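Local coordinates for protein aerobactin synthase IucA (Klebsiella pneumoniae subsp. pneumoniae, PDB 5JM8) that probably catalyses an ATP-dependent ligation in the biosynthesis of the siderophore aerobactin, as a member of the NIS synthetase family, at residues A83-S86 and R87-D91; Q212-N215 and E216-D219; P455-A458 and G459-T463. One frame throughout, in Å; residues are numbered along the deposited sequence.

Interaction 1 of 3, residues A83-S86 and R87-D91; sequences ATLS and RLIVD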
ATOM      1  N   ALA A  83     -44.678  16.880   1.532  1.00 32.00           N
ATOM      2  CA  ALA A  83     -44.968  17.915   2.518  1.00 33.00           C
ATOM      3  C   ALA A  83     -46.467  17.989   2.790  1.00 33.75           C
ATOM      4  O   ALA A  83     -46.889  18.228   3.923  1.00 37.47           O
ATOM      5  CB  ALA A  83     -44.447  19.261   2.041  1.00 31.89           C
ATOM      6  N   THR A  84     -47.264  17.782   1.747  1.00 30.52           N
ATOM      7  CA  THR A  84     -48.716  17.821   1.875  1.00 29.43           C
ATOM      8  C   THR A  84     -49.235  16.596   2.629  1.00 30.58           C
ATOM      9  O   THR A  84     -49.862  16.736   3.678  1.00 33.28           O
ATOM     10  CB  THR A  84     -49.414  17.898   0.495  1.00 30.01           C
ATOM     11  OG1 THR A  84     -48.967  19.063  -0.212  1.00 31.21           O
ATOM     12  CG2 THR A  84     -50.929  17.970   0.653  1.00 30.95           C
ATOM     13  N   LEU A  85     -48.972  15.405   2.098  1.00 28.68           N
ATOM     14  CA  LEU A  85     -49.530  14.175   2.665  1.00 27.14           C
ATOM     15  C   LEU A  85     -49.107  13.959   4.119  1.00 29.45           C
ATOM     16  O   LEU A  85     -49.860  13.392   4.911  1.00 28.22           O
ATOM     17  CB  LEU A  85     -49.130  12.956   1.819  1.00 28.51           C
ATOM     18  CG  LEU A  85     -47.648  12.604   1.630  1.00 24.25           C
ATOM     19  CD1 LEU A  85     -47.070  11.797   2.792  1.00 23.70           C
ATOM     20  CD2 LEU A  85     -47.470  11.841   0.326  1.00 23.99           C
ATOM     21  N   SER A  86     -47.906  14.412   4.462  1.00 29.22           N
ATOM     22  CA  SER A  86     -47.394  14.296   5.823  1.00 29.64           C
ATOM     23  C   SER A  86     -48.131  15.234   6.766  1.00 30.37           C
ATOM     24  O   SER A  86     -48.432  14.871   7.898  1.00 32.49           O
ATOM     25  CB  SER A  86     -45.900  14.597   5.854  1.00 30.47           C
ATOM     26  OG  SER A  86     -45.637  15.836   5.226  1.00 34.86           O
ATOM     27  N   ARG A  87     -48.400  16.445   6.294  1.00 28.58           N
ATOM     28  CA  ARG A  87     -49.189  17.403   7.059  1.00 29.81           C
ATOM     29  C   ARG A  87     -50.603  16.874   7.279  1.00 33.70           C
ATOM     30  O   ARG A  87     -51.173  17.031   8.360  1.00 38.08           O
ATOM     31  CB  ARG A  87     -49.239  18.753   6.342  1.00 28.85           C
ATOM     32  CG  ARG A  87     -50.057  19.806   7.078  1.00 31.41           C
ATOM     33  CD  ARG A  87     -50.074  21.135   6.345  1.00 34.36           C
ATOM     34  NE  ARG A  87     -50.700  21.032   5.029  1.00 38.52           N
ATOM     35  CZ  ARG A  87     -52.013  21.055   4.818  1.00 44.05           C
ATOM     36  NH1 ARG A  87     -52.860  21.172   5.836  1.00 47.84           N
ATOM     37  NH2 ARG A  87     -52.486  20.958   3.584  1.00 44.46           N
ATOM     38  N   LEU A  88     -51.162  16.245   6.250  1.00 30.43           N
ATOM     39  CA  LEU A  88     -52.508  15.693   6.335  1.00 29.77           C
ATOM     40  C   LEU A  88     -52.562  14.587   7.382  1.00 30.03           C
ATOM     41  O   LEU A  88     -53.509  14.509   8.163  1.00 30.78           O
ATOM     42  CB  LEU A  88     -52.961  15.154   4.975  1.00 29.08           C
ATOM     43  CG  LEU A  88     -53.232  16.193   3.884  1.00 29.03           C
ATOM     44  CD1 LEU A  88     -53.522  15.514   2.553  1.00 29.03           C
ATOM     45  CD2 LEU A  88     -54.384  17.112   4.273  1.00 31.40           C
ATOM     46  N   ILE A  89     -51.539  13.739   7.398  1.00 31.46           N
ATOM     47  CA  ILE A  89     -51.480  12.631   8.345  1.00 31.49           C
ATOM     48  C   ILE A  89     -51.271  13.138   9.766  1.00 31.95           C
ATOM     49  O   ILE A  89     -51.821  12.582  10.709  1.00 32.18           O
ATOM     50  CB  ILE A  89     -50.360  11.632   7.981  1.00 30.65           C
ATOM     51  CG1 ILE A  89     -50.706  10.909   6.679  1.00 27.52           C
ATOM     52  CG2 ILE A  89     -50.171  10.599   9.092  1.00 33.74           C
ATOM     53  CD1 ILE A  89     -49.559  10.129   6.078  1.00 25.17           C
ATOM     54  N   VAL A  90     -50.464  14.181   9.927  1.00 30.00           N
ATOM     55  CA  VAL A  90     -50.255  14.766  11.248  1.00 28.76           C
ATOM     56  C   VAL A  90     -51.548  15.410  11.751  1.00 31.77           C
ATOM     57  O   VAL A  90     -51.835  15.391  12.948  1.00 31.98           O
ATOM     58  CB  VAL A  90     -49.116  15.810  11.236  1.00 27.08           C
ATOM     59  CG1 VAL A  90     -49.050  16.565  12.563  1.00 28.20           C
ATOM     60  CG2 VAL A  90     -47.782  15.134  10.948  1.00 25.98           C
ATOM     61  N   ASP A  91     -52.331  15.975  10.837  1.00 29.66           N
ATOM     62  CA  ASP A  91     -53.622  16.554  11.200  1.00 34.08           C
ATOM     63  C   ASP A  91     -54.590  15.468  11.663  1.00 36.71           C
ATOM     64  O   ASP A  91     -55.325  15.653  12.633  1.00 43.03           O
ATOM     65  CB  ASP A  91     -54.224  17.324  10.023  1.00 37.27           C
ATOM     66  CG  ASP A  91     -55.634  17.812  10.308  1.00 42.53           C
ATOM     67  OD1 ASP A  91     -55.780  18.822  11.030  1.00 44.85           O
ATOM     68  OD2 ASP A  91     -56.596  17.187   9.811  1.00 45.39           O
TER
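Thr84 and Leu88, Leu85 and Ile89, and Ser86 and Val90 meet one turn apart in an intrahelical contact within helix 82-96, over its first ten residues. The backbone supplies most of the evidence: Leu88 N donates to Thr84 O at 2.9 Å, with a C=O...N angle of 163°, and Val90 N reaches Ser86 O at 3.0 Å. The bond from Arg87 N to Ala83 O is weak at 3.3 Å. On one flank Thr84 and Leu88 lie side by side and point the same way. The torsion of Thr84 (chi1 -58°) sets CG2 opposite the backbone N, where it touches Leu88 CD1 at 4.0 Å and leaves OG1 to bond Asp81. These i to i+4 pairs belong to a helix packed against an antiparallel sheet and helices 14-26 and 101-124: Leu85 and Ile89 rest on Leu50 of strand 49-54, Leu88 meets Leu71 of strand 64-72, and Phe19 touches Ile89. Leu85 CD1 and Ile89 CD1 approach to 4.4 Å, and Ile89 CG1 crowds Leu85 O at 3.2 Å. The buried Ser86 OG, placed between backbone N and carbonyl carbon (chi1 52°), is bonded to Phe82 O and to His108 NE2 of helix 101-124.

Interaction 2 of 3, residues Q212-N215 and E216-D219; sequences QLLN and ELSD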
ATOM      1  N   GLN A 212       2.573  16.891  17.378  1.00 21.36           N
ATOM      2  CA  GLN A 212       3.183  18.216  17.377  1.00 24.13           C
ATOM      3  C   GLN A 212       2.684  19.080  18.536  1.00 21.73           C
ATOM      4  O   GLN A 212       3.144  20.208  18.716  1.00 22.41           O
ATOM      5  CB  GLN A 212       2.929  18.927  16.040  1.00 28.66           C
ATOM      6  CG  GLN A 212       1.483  19.323  15.767  1.00 33.95           C
ATOM      7  CD  GLN A 212       0.664  18.213  15.124  1.00 39.47           C
ATOM      8  OE1 GLN A 212       1.071  17.050  15.099  1.00 44.29           O
ATOM      9  NE2 GLN A 212      -0.499  18.573  14.595  1.00 38.73           N
ATOM     10  N   LEU A 213       1.743  18.549  19.313  1.00 23.20           N
ATOM     11  CA  LEU A 213       1.231  19.241  20.492  1.00 24.77           C
ATOM     12  C   LEU A 213       1.898  18.743  21.766  1.00 28.65           C
ATOM     13  O   LEU A 213       1.546  19.164  22.868  1.00 31.76           O
ATOM     14  CB  LEU A 213      -0.284  19.061  20.615  1.00 22.36           C
ATOM     15  CG  LEU A 213      -1.161  19.754  19.574  1.00 22.86           C
ATOM     16  CD1 LEU A 213      -2.623  19.465  19.867  1.00 21.17           C
ATOM     17  CD2 LEU A 213      -0.911  21.254  19.540  1.00 22.12           C
ATOM     18  N   LEU A 214       2.862  17.843  21.619  1.00 24.32           N
ATOM     19  CA  LEU A 214       3.517  17.264  22.780  1.00 24.24           C
ATOM     20  C   LEU A 214       4.415  18.284  23.473  1.00 24.60           C
ATOM     21  O   LEU A 214       4.867  18.054  24.591  1.00 25.36           O
ATOM     22  CB  LEU A 214       4.322  16.029  22.377  1.00 23.11           C
ATOM     23  CG  LEU A 214       3.484  14.789  22.046  1.00 24.37           C
ATOM     24  CD1 LEU A 214       4.366  13.673  21.514  1.00 21.86           C
ATOM     25  CD2 LEU A 214       2.702  14.309  23.265  1.00 22.55           C
ATOM     26  N   ASN A 215       4.659  19.419  22.821  1.00 24.74           N
ATOM     27  CA  ASN A 215       5.417  20.497  23.450  1.00 25.81           C
ATOM     28  C   ASN A 215       4.628  21.140  24.592  1.00 26.50           C
ATOM     29  O   ASN A 215       5.139  22.010  25.298  1.00 27.50           O
ATOM     30  CB  ASN A 215       5.816  21.565  22.421  1.00 25.81           C
ATOM     31  CG  ASN A 215       4.628  22.139  21.667  1.00 25.22           C
ATOM     32  OD1 ASN A 215       3.477  21.939  22.045  1.00 25.99           O
ATOM     33  ND2 ASN A 215       4.909  22.862  20.592  1.00 25.07           N
ATOM     34  N   GLU A 216       3.385  20.697  24.761  1.00 26.00           N
ATOM     35  CA  GLU A 216       2.510  21.181  25.822  1.00 27.32           C
ATOM     36  C   GLU A 216       2.236  20.112  26.878  1.00 29.06           C
ATOM     37  O   GLU A 216       1.414  20.315  27.770  1.00 27.25           O
ATOM     38  CB  GLU A 216       1.184  21.662  25.229  1.00 27.28           C
ATOM     39  CG  GLU A 216       1.298  22.930  24.408  1.00 29.16           C
ATOM     40  CD  GLU A 216       1.715  24.130  25.236  1.00 32.17           C
ATOM     41  OE1 GLU A 216       1.545  24.089  26.474  1.00 30.50           O
ATOM     42  OE2 GLU A 216       2.212  25.113  24.647  1.00 36.20           O
ATOM     43  N   LEU A 217       2.924  18.979  26.780  1.00 29.93           N
ATOM     44  CA  LEU A 217       2.711  17.875  27.711  1.00 26.67           C
ATOM     45  C   LEU A 217       3.708  17.922  28.864  1.00 27.84           C
ATOM     46  O   LEU A 217       4.919  17.983  28.652  1.00 28.12           O
ATOM     47  CB  LEU A 217       2.815  16.534  26.979  1.00 25.72           C
ATOM     48  CG  LEU A 217       2.528  15.277  27.809  1.00 25.79           C
ATOM     49  CD1 LEU A 217       1.084  15.251  28.288  1.00 25.72           C
ATOM     50  CD2 LEU A 217       2.847  14.023  27.012  1.00 24.93           C
ATOM     51  N   SER A 218       3.190  17.902  30.088  1.00 28.59           N
ATOM     52  CA  SER A 218       4.036  17.877  31.275  1.00 29.79           C
ATOM     53  C   SER A 218       3.381  17.067  32.385  1.00 30.20           C
ATOM     54  O   SER A 218       2.284  16.536  32.211  1.00 29.53           O
ATOM     55  CB  SER A 218       4.326  19.298  31.760  1.00 30.81           C
ATOM     56  OG  SER A 218       3.221  19.833  32.465  1.00 31.22           O
ATOM     57  N   ASP A 219       4.055  16.981  33.527  1.00 31.36           N
ATOM     58  CA  ASP A 219       3.563  16.194  34.650  1.00 31.92           C
ATOM     59  C   ASP A 219       2.194  16.675  35.102  1.00 32.06           C
ATOM     60  O   ASP A 219       1.305  15.871  35.379  1.00 33.62           O
ATOM     61  CB  ASP A 219       4.540  16.254  35.827  1.00 33.62           C
ATOM     62  CG  ASP A 219       5.858  15.566  35.530  1.00 36.90           C
ATOM     63  OD1 ASP A 219       5.882  14.669  34.663  1.00 36.49           O
ATOM     64  OD2 ASP A 219       6.872  15.919  36.170  1.00 39.46           O
TER
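Leu214 and Leu217 run alongside each other, pointing the same way, and meet through single methyl groups: Leu214 CD2 lies 3.8 Å from Leu217 CD2. Their first torsions differ, Leu214 CG being anti to its carbonyl carbon and Leu217 CG anti to its backbone N (chi1 -176°); with these torsions the CD2 methyls are the branches that meet. The second subunit brings Arg204 onto Leu214 and Thr203 onto Leu217. Asn215 and Glu216 are arranged differently. Their side chains cross at a slant, with amide and carboxylate planes 77° apart, and the touch is made by Asn215 OD1 against the aliphatic Glu216 CG at 3.4 Å. Glu216 bends at chi2, and its OE2 forms a salt bridge with Lys250. The backbone turn that carries these side chains is of 3-10 type, as the i to i+3 bond from Glu216 N to Leu213 O shows; at 3.1 Å the donor stands above the carbonyl plane, 47° out of it. This turn follows helix 198-209 and leads into strand 221-226, whose Leu223 packs against Leu213, Leu214 and Glu216, while Leu252 of strand 249-255 covers Leu213 and Glu216.

Interaction 3 of 3, residues P455-A458 and G459-T463; sequences PHAA and GWLDT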
ATOM      1  N   PRO A 455     -30.052 -11.958  35.533  1.00 32.75           N
ATOM      2  CA  PRO A 455     -29.851 -12.422  36.908  1.00 34.07           C
ATOM      3  C   PRO A 455     -28.816 -13.539  37.018  1.00 32.12           C
ATOM      4  O   PRO A 455     -28.089 -13.591  38.008  1.00 33.08           O
ATOM      5  CB  PRO A 455     -31.241 -12.920  37.311  1.00 38.44           C
ATOM      6  CG  PRO A 455     -32.177 -12.112  36.487  1.00 38.92           C
ATOM      7  CD  PRO A 455     -31.481 -11.915  35.173  1.00 34.69           C
ATOM      8  N   HIS A 456     -28.743 -14.406  36.011  1.00 30.76           N
ATOM      9  CA  HIS A 456     -27.847 -15.559  36.064  1.00 30.77           C
ATOM     10  C   HIS A 456     -26.421 -15.204  35.635  1.00 29.89           C
ATOM     11  O   HIS A 456     -25.586 -16.088  35.436  1.00 29.66           O
ATOM     12  CB  HIS A 456     -28.394 -16.708  35.206  1.00 30.37           C
ATOM     13  CG  HIS A 456     -28.657 -16.341  33.778  1.00 29.06           C
ATOM     14  ND1 HIS A 456     -29.798 -15.679  33.375  1.00 28.93           N
ATOM     15  CD2 HIS A 456     -27.940 -16.573  32.653  1.00 27.90           C
ATOM     16  CE1 HIS A 456     -29.765 -15.506  32.066  1.00 27.75           C
ATOM     17  NE2 HIS A 456     -28.647 -16.039  31.604  1.00 27.11           N
ATOM     18  N   ALA A 457     -26.150 -13.908  35.498  1.00 29.45           N
ATOM     19  CA  ALA A 457     -24.786 -13.416  35.334  1.00 28.87           C
ATOM     20  C   ALA A 457     -24.259 -12.890  36.664  1.00 32.39           C
ATOM     21  O   ALA A 457     -23.102 -12.482  36.767  1.00 30.46           O
ATOM     22  CB  ALA A 457     -24.734 -12.324  34.274  1.00 28.63           C
ATOM     23  N   ALA A 458     -25.116 -12.913  37.680  1.00 36.07           N
ATOM     24  CA  ALA A 458     -24.822 -12.293  38.969  1.00 38.34           C
ATOM     25  C   ALA A 458     -23.552 -12.829  39.634  1.00 41.07           C
ATOM     26  O   ALA A 458     -22.752 -12.056  40.157  1.00 42.75           O
ATOM     27  CB  ALA A 458     -26.003 -12.470  39.902  1.00 39.40           C
ATOM     28  N   GLY A 459     -23.369 -14.146  39.615  1.00 41.27           N
ATOM     29  CA  GLY A 459     -22.217 -14.758  40.256  1.00 41.83           C
ATOM     30  C   GLY A 459     -20.919 -14.377  39.571  1.00 40.15           C
ATOM     31  O   GLY A 459     -19.853 -14.363  40.186  1.00 39.50           O
ATOM     32  N   TRP A 460     -21.019 -14.065  38.285  1.00 37.07           N
ATOM     33  CA  TRP A 460     -19.865 -13.683  37.483  1.00 36.76           C
ATOM     34  C   TRP A 460     -19.493 -12.224  37.745  1.00 40.56           C
ATOM     35  O   TRP A 460     -18.314 -11.874  37.822  1.00 41.41           O
ATOM     36  CB  TRP A 460     -20.171 -13.907  36.005  1.00 34.65           C
ATOM     37  CG  TRP A 460     -19.033 -13.638  35.080  1.00 35.94           C
ATOM     38  CD1 TRP A 460     -17.702 -13.675  35.374  1.00 39.10           C
ATOM     39  CD2 TRP A 460     -19.130 -13.289  33.696  1.00 34.22           C
ATOM     40  NE1 TRP A 460     -16.964 -13.371  34.256  1.00 37.13           N
ATOM     41  CE2 TRP A 460     -17.819 -13.131  33.212  1.00 33.99           C
ATOM     42  CE3 TRP A 460     -20.202 -13.094  32.819  1.00 31.85           C
ATOM     43  CZ2 TRP A 460     -17.549 -12.789  31.892  1.00 31.32           C
ATOM     44  CZ3 TRP A 460     -19.932 -12.754  31.508  1.00 29.52           C
ATOM     45  CH2 TRP A 460     -18.616 -12.605  31.056  1.00 29.25           C
ATOM     46  N   LEU A 461     -20.511 -11.379  37.887  1.00 41.06           N
ATOM     47  CA  LEU A 461     -20.308  -9.969  38.208  1.00 39.76           C
ATOM     48  C   LEU A 461     -19.740  -9.796  39.614  1.00 41.90           C
ATOM     49  O   LEU A 461     -19.054  -8.813  39.894  1.00 43.36           O
ATOM     50  CB  LEU A 461     -21.622  -9.194  38.083  1.00 38.04           C
ATOM     51  CG  LEU A 461     -21.970  -8.631  36.700  1.00 38.66           C
ATOM     52  CD1 LEU A 461     -22.094  -9.730  35.656  1.00 42.68           C
ATOM     53  CD2 LEU A 461     -23.248  -7.802  36.773  1.00 37.12           C
ATOM     54  N   ASP A 462     -20.036 -10.751  40.494  1.00 44.40           N
ATOM     55  CA  ASP A 462     -19.490 -10.753  41.851  1.00 47.24           C
ATOM     56  C   ASP A 462     -17.968 -10.765  41.823  1.00 46.31           C
ATOM     57  O   ASP A 462     -17.315 -10.153  42.669  1.00 49.78           O
ATOM     58  CB  ASP A 462     -19.986 -11.969  42.643  1.00 52.90           C
ATOM     59  CG  ASP A 462     -21.271 -11.703  43.411  1.00 61.04           C
ATOM     60  OD1 ASP A 462     -21.553 -10.534  43.748  1.00 65.73           O
ATOM     61  OD2 ASP A 462     -21.991 -12.682  43.698  1.00 63.53           O
ATOM     62  N   THR A 463     -17.415 -11.475  40.843  1.00 44.90           N
ATOM     63  CA  THR A 463     -15.974 -11.670  40.743  1.00 41.51           C
ATOM     64  C   THR A 463     -15.235 -10.347  40.567  1.00 41.80           C
ATOM     65  O   THR A 463     -14.060 -10.237  40.921  1.00 45.53           O
ATOM     66  CB  THR A 463     -15.619 -12.606  39.573  1.00 38.36           C
ATOM     67  OG1 THR A 463     -16.054 -12.024  38.339  1.00 33.96           O
ATOM     68  CG2 THR A 463     -16.289 -13.959  39.751  1.00 40.22           C
TER
HETATM   69  O   HOH W   1     -23.431 -15.802  36.807  1.00 25.05           O
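Ala457 and Leu461 make the apolar touch of this local contact, one turn apart, with Ala457 CB 4.0 Å from Leu461 CD1. The same methyl lies close to the carbonyl, Leu461 CD1 to Ala457 O being 3.1 Å. That oxygen also accepts two backbone N-H groups: Leu461 N approaches at 3.0 Å with a C=O...N angle of 163°, whereas Trp460 N, also at 3.0 Å, is bent to 131° at the hydrogen and counts as weak. Asp462 N continues the pattern, bonding Ala458 O at 3.0 Å, and the Asp462 carboxylate carbon CG sits 3.6 Å from the same oxygen. The short helix 458-462 thus starts directly from a 3-10 turn, whose own bond runs from Ala458 N to Pro455 O; the accompanying change is from an i to i+3 pattern to i to i+4 bonding. At this junction a water receives a weak bond from Trp460 N and donates to His456 O at 2.6 Å, bridging the turn and the helix. Further out, Trp460 extends its CG anti to the backbone N (chi1 -176°), which directs the indole away from the turn toward helices 294-306 and 310-318. There it packs on Leu306, Asp311 and Trp312, and its NE1 bonds Thr309 OG1, satisfying the ring nitrogen of a buried side chain. Leu461 also packs on Leu306, and on Ala469 of the following loop. Within the turn, His456 is held by the bond from NE2 to Glu417 O and by ring stacking with His526.

How the interactions relate
From the N terminus, interaction 1 comes first, within helix 82-96, then interaction 2 in the connection between helix 198-209 and strand 221-226, and last interaction 3, where the loop after strand 451-453 enters helix 458-462. Each is a continuous stretch and closes no long loop; they stand in series, without nesting or crossing. Nearest atoms are about 45 Å apart between interactions 1 and 2, about 39 Å between 1 and 3, and about 31 Å between 2 and 3. Interaction 1 lies in the helix that packs on strands 49-54 and 64-72 and against helices 14-26 and 101-124, interaction 2 reaches the second subunit, and interaction 3 links residues 455-463 to helices 294-306 and 310-318.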